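Local coordinates for malonyl-CoA-[acyl-carrier-protein] transacylase (Coxiella burnetii, PDB 3TQE) that probably transfers the malonyl group from malonyl-CoA to holo acyl carrier protein, the step that supplies malonyl-ACP for fatty acid synthesis, at residues Asn153-Gly157 with Gln158-Pro162; Ile140-Glu144 with Ala145-Ser149; Glu305-Leu308 with Thr309-Arg313. One frame throughout, in Å; residues are numbered along the deposited sequence.

Contact 1: residues Asn153-Gly157 with Gln158-Pro162; sequences NAALG and QVVQP
The carbonyl O of Ala155 takes the N-H of Gln158 at 2.9 Å (Gln158 N to Ala155 O), and a weak bond from Arg182 of helix 177-189 reaches the same oxygen. The Gln158 hydrogen bond is fairly straight, 160° at the hydrogen, but the N-H comes from above the carbonyl plane, 58° out of it, instead of along a lone pair. This bond closes a type I' beta turn from Ala155 to Gln158. Leu156 is the first residue past helix 144-155 to leave helical angles, with positive phi, and Gly157 follows with backbone angles at which any CB would collide with the carbonyl O of Leu156. The turn thus reverses the chain at the helix C-terminus and delivers it to strand 160-167, a helix-to-strand connection in the smaller, mixed-sheet part of the acyltransferase fold. Beyond the turn, Val160 points back at the helix end: its CG1, set between the backbone N and the carbonyl carbon (chi1 55°), lies 3.8 Å from Ala155 CB and as close to Ala155 CA, and it grazes Ala154 CB at 4.5 Å. Cys151, Ala179 and Ile173 also touch Val160. On the polar side, the side chain of Gln158 starts with its CB 3.4 Å from Ala155 O and extends to helix 177-189, where OE1 accepts from Arg182 NH2 and NE2 donates to Glu178 OE1. The NE of the same arginine donates to Ala154 O.

Contact 2: residues Ile140-Glu144 with Ala145-Ser149; sequences IGLNE and AEIES
Glu144 and Glu148, one helical turn apart, bring two like charges together, with Glu144 OE2 only 2.9 Å from Glu148 OE2 and the carboxylate planes nearly perpendicular, 86° apart; such closeness would favour protonation of one of them. The pair lies in the first turns of helix 144-155, which opens with a capping box of Asn143 and Glu146 where the chain leaves strand 134-140 of the mixed sheet. Asn143, the N-cap, has CG between its backbone N and carbonyl carbon, which swings OD1 over the first turn to accept from Glu146 N at 2.9 Å. In return Glu146 OE1 accepts from Asn143 N, also at 2.9 Å, in an almost straight bond of 173° that meets the oxygen nearly along its C-O axis. The two side chains cross at about a right angle, yet their amide and carboxylate planes lie only 18° apart. On the buried side, Leu142 CB packs on Ile147 CG1 at 3.9 Å, and Ile147 continues onto Pro162, Thr171 and Ile173 of the sheet. Its backbone N closes the first helical turn on Asn143 O, in the carbonyl plane. Glu146 OE1 is gripped a second time by a water, which donates to it at 2.9 Å and weakly to Gly141 O.

Contact 3: residues Glu305-Leu308 with Thr309-Arg313; sequences ELIL and TAIKR
Ile311 lays its CD1 against CG2 of Ile307, one turn earlier, at 3.8 Å, the two branched side chains slanting across each other on one flank of helix 304-313. This is i to i+4 packing in an alpha helix near the C-terminus of the chain, and the flank faces helix 63-83: Trp81 touches Ile307, Ala310 and Ile311, while Cys80 touches Ile307. In Ile311, CG1 is anti to the carbonyl carbon, which brings it beside the previous turn, 3.2 Å from Ile307 O, and lets CD1 run on toward the methyl of Ile307. That same carbonyl oxygen accepts the backbone N-H of Ile311 at 2.9 Å, so bond and hydrocarbon contact join the same pair of residues. Ala310 turns its small CB to the inner side, where Leu299 and Met277, on neighbouring strands of the parallel sheet, come up to it; the CB lies 3.4 Å from Leu306 O. Ala310 N and Lys312 N make the ordinary helical bonds to Leu306 O and Leu308 O. The solvent side is different. Thr309 is exposed, and its hydroxyl folds back on the helix, OG1 lying beside its own backbone N at chi1 -67°. From there it donates to Glu305 O, which also takes the amide N-H of Thr309, so one carbonyl holds two donors from a single residue. They arrive from opposite faces of its plane: the amide is tilted only 22° from it, whereas the hydroxyl stands 37° out. Thr309 OG1 and Thr309 N both lie 2.9 Å from Glu305 O.

How the contacts relate
Contacts 2 and 1 share helix 144-155: residues 140-149 start it and residues 153-162 leave it for strand 160-167. Their centres are 14 Å apart, and Pro162 CG packs 4.0 Å from Glu148 CG. Contact 3 lies across the chain's centre from contact 1, about 45 Å between centres, on a helix packed against strands 275-278 and 297-300 of the parallel sheet. Each has a buried apolar side (Val160; Leu142 and Ile147; Ile307 and Ala310) and a more exposed polar one. Side-chain caps serve the helix start in contact 2; a backbone turn, with Arg182 bonding its carbonyls and Gln158, closes the end in contact 1; contact 3, almost its helix's length, combines regular backbone bonds, an isoleucine pair and one hydroxyl.

Contact 1: residues Asn153-Gly157 with Gln158-Pro162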
# COMPACT_ATOMS: atom_id res chain seq x y z
N ASN A 153 -24.54 9.24 -9.07
CA ASN A 153 -25.37 9.35 -10.28
C ASN A 153 -25.14 8.19 -11.25
O ASN A 153 -26.04 7.80 -11.97
CB ASN A 153 -25.08 10.66 -11.00
CG ASN A 153 -25.55 11.87 -10.22
OD1 ASN A 153 -26.44 11.76 -9.37
ND2 ASN A 153 -24.97 13.02 -10.52
N ALA A 154 -23.93 7.65 -11.27
CA ALA A 154 -23.60 6.58 -12.18
C ALA A 154 -24.02 5.21 -11.68
O ALA A 154 -24.16 4.28 -12.47
CB ALA A 154 -22.11 6.57 -12.42
N ALA A 155 -24.25 5.06 -10.39
CA ALA A 155 -24.40 3.74 -9.81
C ALA A 155 -25.59 2.99 -10.33
O ALA A 155 -25.45 1.84 -10.68
CB ALA A 155 -24.42 3.80 -8.28
N LEU A 156 -26.75 3.65 -10.35
CA LEU A 156 -27.96 3.05 -10.91
C LEU A 156 -28.20 1.65 -10.37
O LEU A 156 -28.56 0.74 -11.09
CB LEU A 156 -27.90 3.08 -12.44
CG LEU A 156 -27.83 4.49 -13.02
CD1 LEU A 156 -27.50 4.47 -14.48
CD2 LEU A 156 -29.12 5.19 -12.79
N GLY A 157 -27.99 1.49 -9.06
CA GLY A 157 -28.23 0.22 -8.42
C GLY A 157 -27.04 -0.68 -8.22
O GLY A 157 -27.10 -1.67 -7.46
N GLN A 158 -25.95 -0.36 -8.91
CA GLN A 158 -24.70 -1.07 -8.78
C GLN A 158 -23.81 -0.34 -7.80
O GLN A 158 -24.18 0.70 -7.26
CB GLN A 158 -24.01 -1.16 -10.15
CG GLN A 158 -24.75 -2.01 -11.16
CD GLN A 158 -23.90 -2.24 -12.38
OE1 GLN A 158 -23.65 -1.30 -13.13
NE2 GLN A 158 -23.40 -3.47 -12.56
N VAL A 159 -22.64 -0.91 -7.55
CA VAL A 159 -21.66 -0.31 -6.66
C VAL A 159 -20.62 0.43 -7.48
O VAL A 159 -20.03 -0.11 -8.40
CB VAL A 159 -20.93 -1.40 -5.85
CG1 VAL A 159 -19.80 -0.80 -5.02
CG2 VAL A 159 -21.90 -2.11 -4.96
N VAL A 160 -20.38 1.67 -7.12
CA VAL A 160 -19.23 2.41 -7.63
C VAL A 160 -18.96 3.53 -6.66
O VAL A 160 -19.85 4.28 -6.31
CB VAL A 160 -19.42 2.93 -9.06
CG1 VAL A 160 -20.69 3.77 -9.20
CG2 VAL A 160 -18.18 3.69 -9.55
N GLN A 161 -17.73 3.61 -6.17
CA GLN A 161 -17.40 4.62 -5.21
C GLN A 161 -15.93 4.89 -5.16
O GLN A 161 -15.15 4.09 -5.62
CB GLN A 161 -17.88 4.24 -3.83
CG GLN A 161 -17.46 2.92 -3.32
CD GLN A 161 -18.31 2.54 -2.10
OE1 GLN A 161 -19.52 2.25 -2.21
NE2 GLN A 161 -17.70 2.55 -0.95
N PRO A 162 -15.54 6.02 -4.55
CA PRO A 162 -14.14 6.27 -4.30
C PRO A 162 -13.52 5.15 -3.47
O PRO A 162 -14.12 4.68 -2.52
CB PRO A 162 -14.15 7.62 -3.56
CG PRO A 162 -15.41 8.30 -4.04
CD PRO A 162 -16.38 7.16 -4.14

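Contact 2: residues Ile140-Glu144 with Ala145-Ser149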
# COMPACT_ATOMS: atom_id res chain seq x y z
N ILE A 140 -8.38 11.80 -12.72
CA ILE A 140 -7.44 12.87 -12.40
C ILE A 140 -8.08 14.17 -12.80
O ILE A 140 -8.56 14.29 -13.93
CB ILE A 140 -6.12 12.67 -13.12
CG1 ILE A 140 -5.50 11.34 -12.68
CG2 ILE A 140 -5.20 13.85 -12.86
CD1 ILE A 140 -4.11 11.08 -13.18
N GLY A 141 -8.12 15.12 -11.87
CA GLY A 141 -8.57 16.47 -12.17
C GLY A 141 -9.89 16.91 -11.59
O GLY A 141 -10.32 18.07 -11.83
N LEU A 142 -10.56 16.04 -10.84
CA LEU A 142 -11.77 16.38 -10.11
C LEU A 142 -11.53 16.17 -8.63
O LEU A 142 -10.71 15.34 -8.24
CB LEU A 142 -12.94 15.50 -10.55
CG LEU A 142 -13.40 15.60 -12.00
CD1 LEU A 142 -14.52 14.61 -12.22
CD2 LEU A 142 -13.85 17.01 -12.34
N ASN A 143 -12.29 16.88 -7.80
CA ASN A 143 -12.14 16.69 -6.36
C ASN A 143 -13.05 15.57 -5.86
O ASN A 143 -13.87 15.02 -6.61
CB ASN A 143 -12.33 18.00 -5.60
CG ASN A 143 -13.69 18.60 -5.78
OD1 ASN A 143 -14.71 17.94 -5.58
ND2 ASN A 143 -13.72 19.88 -6.11
N GLU A 144 -12.86 15.18 -4.61
CA GLU A 144 -13.56 14.03 -4.06
C GLU A 144 -15.07 14.25 -4.07
O GLU A 144 -15.82 13.34 -4.37
CB GLU A 144 -13.08 13.72 -2.63
CG GLU A 144 -13.55 12.35 -2.12
CD GLU A 144 -13.33 12.12 -0.62
OE1 GLU A 144 -12.39 12.72 -0.03
OE2 GLU A 144 -14.10 11.32 -0.03
N ALA A 145 -15.51 15.45 -3.72
CA ALA A 145 -16.94 15.78 -3.72
C ALA A 145 -17.56 15.58 -5.09
O ALA A 145 -18.67 15.04 -5.21
CB ALA A 145 -17.14 17.21 -3.27
N GLU A 146 -16.85 16.04 -6.11
CA GLU A 146 -17.33 15.94 -7.48
C GLU A 146 -17.42 14.47 -7.84
O GLU A 146 -18.40 14.01 -8.43
CB GLU A 146 -16.38 16.68 -8.41
CG GLU A 146 -16.58 18.20 -8.34
CD GLU A 146 -15.49 19.00 -9.02
OE1 GLU A 146 -14.29 18.61 -8.94
OE2 GLU A 146 -15.83 20.06 -9.62
N ILE A 147 -16.41 13.72 -7.45
CA ILE A 147 -16.37 12.31 -7.78
C ILE A 147 -17.43 11.53 -7.01
O ILE A 147 -18.03 10.61 -7.53
CB ILE A 147 -14.96 11.72 -7.59
CG1 ILE A 147 -14.02 12.33 -8.63
CG2 ILE A 147 -14.96 10.19 -7.70
CD1 ILE A 147 -12.56 12.14 -8.35
N GLU A 148 -17.63 11.87 -5.74
CA GLU A 148 -18.70 11.21 -4.99
C GLU A 148 -20.05 11.42 -5.66
O GLU A 148 -20.83 10.50 -5.73
CB GLU A 148 -18.76 11.75 -3.56
CG GLU A 148 -17.63 11.30 -2.70
CD GLU A 148 -17.65 11.95 -1.32
OE1 GLU A 148 -18.38 12.94 -1.12
OE2 GLU A 148 -16.92 11.46 -0.42
N SER A 149 -20.31 12.64 -6.12
CA SER A 149 -21.57 12.94 -6.77
C SER A 149 -21.72 12.12 -8.04
O SER A 149 -22.77 11.55 -8.32
CB SER A 149 -21.61 14.41 -7.13
OG SER A 149 -22.80 14.73 -7.80
O HOH W 1 -11.99 20.18 -9.67

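Contact 3: residues Glu305-Leu308 with Thr309-Arg313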
# COMPACT_ATOMS: atom_id res chain seq x y z
N GLU A 305 23.34 2.68 -1.86
CA GLU A 305 23.74 4.09 -1.95
C GLU A 305 22.56 5.01 -1.61
O GLU A 305 22.72 5.98 -0.89
CB GLU A 305 24.29 4.44 -3.34
CG GLU A 305 24.88 5.86 -3.48
CD GLU A 305 25.93 6.05 -4.63
OE1 GLU A 305 25.66 5.72 -5.84
OE2 GLU A 305 27.04 6.58 -4.33
N LEU A 306 21.38 4.68 -2.11
CA LEU A 306 20.21 5.50 -1.83
C LEU A 306 19.86 5.46 -0.36
O LEU A 306 19.51 6.48 0.22
CB LEU A 306 19.04 5.05 -2.68
CG LEU A 306 19.18 5.38 -4.16
CD1 LEU A 306 18.08 4.68 -4.92
CD2 LEU A 306 19.17 6.85 -4.45
N ILE A 307 19.96 4.29 0.25
CA ILE A 307 19.68 4.16 1.67
C ILE A 307 20.66 5.00 2.47
O ILE A 307 20.27 5.75 3.37
CB ILE A 307 19.71 2.70 2.13
CG1 ILE A 307 18.49 1.98 1.54
CG2 ILE A 307 19.76 2.61 3.65
CD1 ILE A 307 18.55 0.48 1.65
N LEU A 308 21.94 4.89 2.16
CA LEU A 308 22.94 5.66 2.90
C LEU A 308 22.76 7.14 2.70
O LEU A 308 22.90 7.90 3.64
CB LEU A 308 24.34 5.22 2.49
CG LEU A 308 24.70 3.80 2.96
CD1 LEU A 308 25.97 3.39 2.26
CD2 LEU A 308 24.86 3.69 4.46
N THR A 309 22.39 7.57 1.50
CA THR A 309 22.09 8.96 1.22
C THR A 309 20.92 9.46 2.06
O THR A 309 20.97 10.55 2.63
CB THR A 309 21.76 9.13 -0.25
OG1 THR A 309 22.96 8.87 -0.99
CG2 THR A 309 21.27 10.52 -0.59
N ALA A 310 19.87 8.65 2.13
CA ALA A 310 18.69 8.99 2.90
C ALA A 310 19.03 9.11 4.38
O ALA A 310 18.54 9.99 5.05
CB ALA A 310 17.60 7.95 2.68
N ILE A 311 19.81 8.17 4.91
CA ILE A 311 20.19 8.23 6.30
C ILE A 311 20.98 9.50 6.57
O ILE A 311 20.75 10.21 7.55
CB ILE A 311 20.97 7.00 6.72
CG1 ILE A 311 20.10 5.75 6.60
CG2 ILE A 311 21.52 7.16 8.13
CD1 ILE A 311 20.86 4.44 6.78
N LYS A 312 21.90 9.80 5.68
CA LYS A 312 22.73 10.98 5.85
C LYS A 312 21.88 12.25 5.81
O LYS A 312 22.15 13.20 6.56
CB LYS A 312 23.83 11.00 4.78
CG LYS A 312 24.86 12.05 5.05
CD LYS A 312 26.01 11.99 4.07
CE LYS A 312 27.10 12.96 4.51
NZ LYS A 312 28.25 13.02 3.55
N ARG A 313 20.85 12.29 4.98
CA ARG A 313 19.99 13.45 4.85
C ARG A 313 19.35 13.85 6.16
O ARG A 313 19.09 15.03 6.40
CB ARG A 313 18.94 13.21 3.78
CG ARG A 313 18.17 14.44 3.43
CD ARG A 313 16.91 14.49 4.20
NE ARG A 313 16.22 15.76 4.02
CZ ARG A 313 16.28 16.81 4.83
NH1 ARG A 313 17.03 16.80 5.93
NH2 ARG A 313 15.56 17.89 4.54